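Local coordinates for protein acyl-coenzyme A oxidase (Caenorhabditis elegans, PDB 5K3H) that catalyses the first step of peroxisomal beta-oxidation, using FAD and oxygen to desaturate acyl-CoAs to (2E)-enoyl-CoAs with release of hydrogen peroxide, at residues 400-405 with 421-426. Residues are numbered along the deposited sequence; the frame is centred on the assembly and turned at random.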
loop_
_atom_site.group_PDB
_atom_site.type_symbol
_atom_site.label_atom_id
_atom_site.label_comp_id
_atom_site.label_asym_id
_atom_site.label_seq_id
_atom_site.Cartn_x
_atom_site.Cartn_y
_atom_site.Cartn_z
ATOM N N GLU B 400 5.400 -1.768 -4.773
ATOM C CA GLU B 400 4.458 -2.081 -5.852
ATOM C C GLU B 400 4.232 -3.589 -5.981
ATOM O O GLU B 400 3.087 -4.053 -6.049
ATOM C CB GLU B 400 4.991 -1.494 -7.160
ATOM C CG GLU B 400 4.247 -1.914 -8.428
ATOM C CD GLU B 400 4.964 -1.497 -9.745
ATOM O OE1 GLU B 400 5.922 -0.650 -9.715
ATOM O OE2 GLU B 400 4.555 -2.037 -10.820
ATOM N N GLY B 401 5.309 -4.380 -5.970
ATOM C CA GLY B 401 5.153 -5.818 -6.150
ATOM C C GLY B 401 4.508 -6.520 -4.969
ATOM O O GLY B 401 3.637 -7.371 -5.149
ATOM N N ILE B 402 4.872 -6.128 -3.750
ATOM C CA ILE B 402 4.259 -6.720 -2.563
ATOM C C ILE B 402 2.759 -6.447 -2.560
ATOM O O ILE B 402 1.957 -7.304 -2.169
ATOM C CB ILE B 402 4.924 -6.174 -1.284
ATOM C CG1 ILE B 402 6.393 -6.571 -1.195
ATOM C CG2 ILE B 402 4.199 -6.703 -0.050
ATOM C CD1 ILE B 402 7.112 -5.852 -0.134
ATOM N N GLU B 403 2.355 -5.254 -3.012
ATOM C CA GLU B 403 0.931 -4.934 -3.093
ATOM C C GLU B 403 0.224 -5.766 -4.162
ATOM O O GLU B 403 -0.862 -6.302 -3.911
ATOM C CB GLU B 403 0.744 -3.444 -3.375
ATOM C CG GLU B 403 -0.658 -2.916 -3.126
ATOM C CD GLU B 403 -1.093 -3.001 -1.662
ATOM O OE1 GLU B 403 -0.237 -2.792 -0.762
ATOM O OE2 GLU B 403 -2.295 -3.290 -1.406
ATOM N N GLN B 404 0.843 -5.935 -5.338
ATOM C CA GLN B 404 0.274 -6.835 -6.340
ATOM C C GLN B 404 0.129 -8.244 -5.791
ATOM O O GLN B 404 -0.883 -8.911 -6.039
ATOM C CB GLN B 404 1.135 -6.834 -7.595
ATOM C CG GLN B 404 1.026 -5.548 -8.368
ATOM C CD GLN B 404 -0.407 -5.229 -8.767
ATOM O OE1 GLN B 404 -1.114 -6.068 -9.318
ATOM N NE2 GLN B 404 -0.842 -4.013 -8.489
ATOM N N ALA B 405 1.126 -8.705 -5.023
ATOM C CA ALA B 405 1.063 -10.016 -4.375
ATOM C C ALA B 405 -0.090 -10.092 -3.371
ATOM O O ALA B 405 -0.789 -11.111 -3.288
ATOM C CB ALA B 405 2.394 -10.322 -3.686
ATOM N N SER B 421 0.461 -7.767 4.428
ATOM C CA SER B 421 0.300 -6.364 4.792
ATOM C C SER B 421 1.405 -5.880 5.719
ATOM O O SER B 421 1.822 -4.720 5.624
ATOM C CB SER B 421 -1.069 -6.147 5.435
ATOM O OG SER B 421 -1.159 -6.803 6.686
ATOM N N GLU B 422 1.894 -6.740 6.617
ATOM C CA GLU B 422 3.023 -6.386 7.473
ATOM C C GLU B 422 4.329 -6.426 6.689
ATOM O O GLU B 422 5.201 -5.569 6.881
ATOM C CB GLU B 422 3.079 -7.332 8.679
ATOM C CG GLU B 422 4.087 -6.951 9.781
ATOM C CD GLU B 422 3.722 -5.694 10.557
ATOM O OE1 GLU B 422 2.529 -5.310 10.583
ATOM O OE2 GLU B 422 4.645 -5.070 11.119
ATOM N N ILE B 423 4.478 -7.403 5.785
ATOM C CA ILE B 423 5.643 -7.426 4.902
ATOM C C ILE B 423 5.721 -6.130 4.101
ATOM O O ILE B 423 6.792 -5.522 3.986
ATOM C CB ILE B 423 5.590 -8.666 3.978
ATOM C CG1 ILE B 423 5.713 -9.968 4.778
ATOM C CG2 ILE B 423 6.662 -8.612 2.902
ATOM C CD1 ILE B 423 5.214 -11.202 4.018
ATOM N N TYR B 424 4.582 -5.661 3.575
ATOM C CA TYR B 424 4.547 -4.391 2.855
ATOM C C TYR B 424 4.966 -3.236 3.755
ATOM O O TYR B 424 5.781 -2.389 3.370
ATOM C CB TYR B 424 3.136 -4.154 2.294
ATOM C CG TYR B 424 2.924 -2.807 1.613
ATOM C CD1 TYR B 424 3.402 -2.564 0.321
ATOM C CD2 TYR B 424 2.244 -1.781 2.261
ATOM C CE1 TYR B 424 3.211 -1.338 -0.297
ATOM C CE2 TYR B 424 2.050 -0.550 1.643
ATOM C CZ TYR B 424 2.542 -0.332 0.363
ATOM O OH TYR B 424 2.352 0.893 -0.261
ATOM N N GLY B 425 4.377 -3.156 4.945
ATOM C CA GLY B 425 4.627 -2.015 5.816
ATOM C C GLY B 425 6.069 -1.894 6.284
ATOM O O GLY B 425 6.591 -0.786 6.452
ATOM N N VAL B 426 6.718 -3.018 6.551
ATOM C CA VAL B 426 8.117 -2.946 6.938
ATOM C C VAL B 426 8.974 -2.545 5.740
ATOM O O VAL B 426 9.809 -1.643 5.841
ATOM C CB VAL B 426 8.569 -4.283 7.540
ATOM C CG1 VAL B 426 10.053 -4.216 7.871
ATOM C CG2 VAL B 426 7.724 -4.598 8.758
#
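Over one face of the Tyr424 ring sits the carboxylate oxygen OE1 of Glu403, 3.6 Å above the plane and over its centre, while Ile402 CG2 lies at the ring's edge, near its plane. The carboxylate stands almost upright on the ring, the two planes 83° apart, presenting one oxygen rather than a flat face. A bend in the glutamate chain at chi2 (64°) brings that oxygen across, although the CB itself does not aim at helix 420-428. Glutamate suits this place because its chain can bend over the ring while OE2 forms a salt bridge with Arg406, three residues further along the same helix. Tyr424 also packs on Glu403 of the neighbouring subunit; its CB joins the apolar layer while its ring extends toward the subunit interface.

Beside this polar pair the packing is aliphatic. Ile402, whose CB points toward the partner helix, sets CG2 3.6 Å from Tyr424 CB and extends CD1 to within 4.1 Å of Ile423 CG2. A beta-branched residue suits this place because its two arms can meet two successive residues of the opposing helix. Ala309 and Ile312 of helix 300-319 continue the apolar layer, touching Ile402 and Ile423 respectively.

The two segments run antiparallel, at 171°, with axes 9.5 Å apart, joining consecutive helices of the C-alpha1 region; Gln404, next after Glu403, binds ATP in a site shared between the subunits. A carboxylate oxygen, if charged, gains little from an electron-rich ring face, so Arg406 probably helps offset its burial, whereas the isoleucines and tyrosine CB supply apolar adhesion.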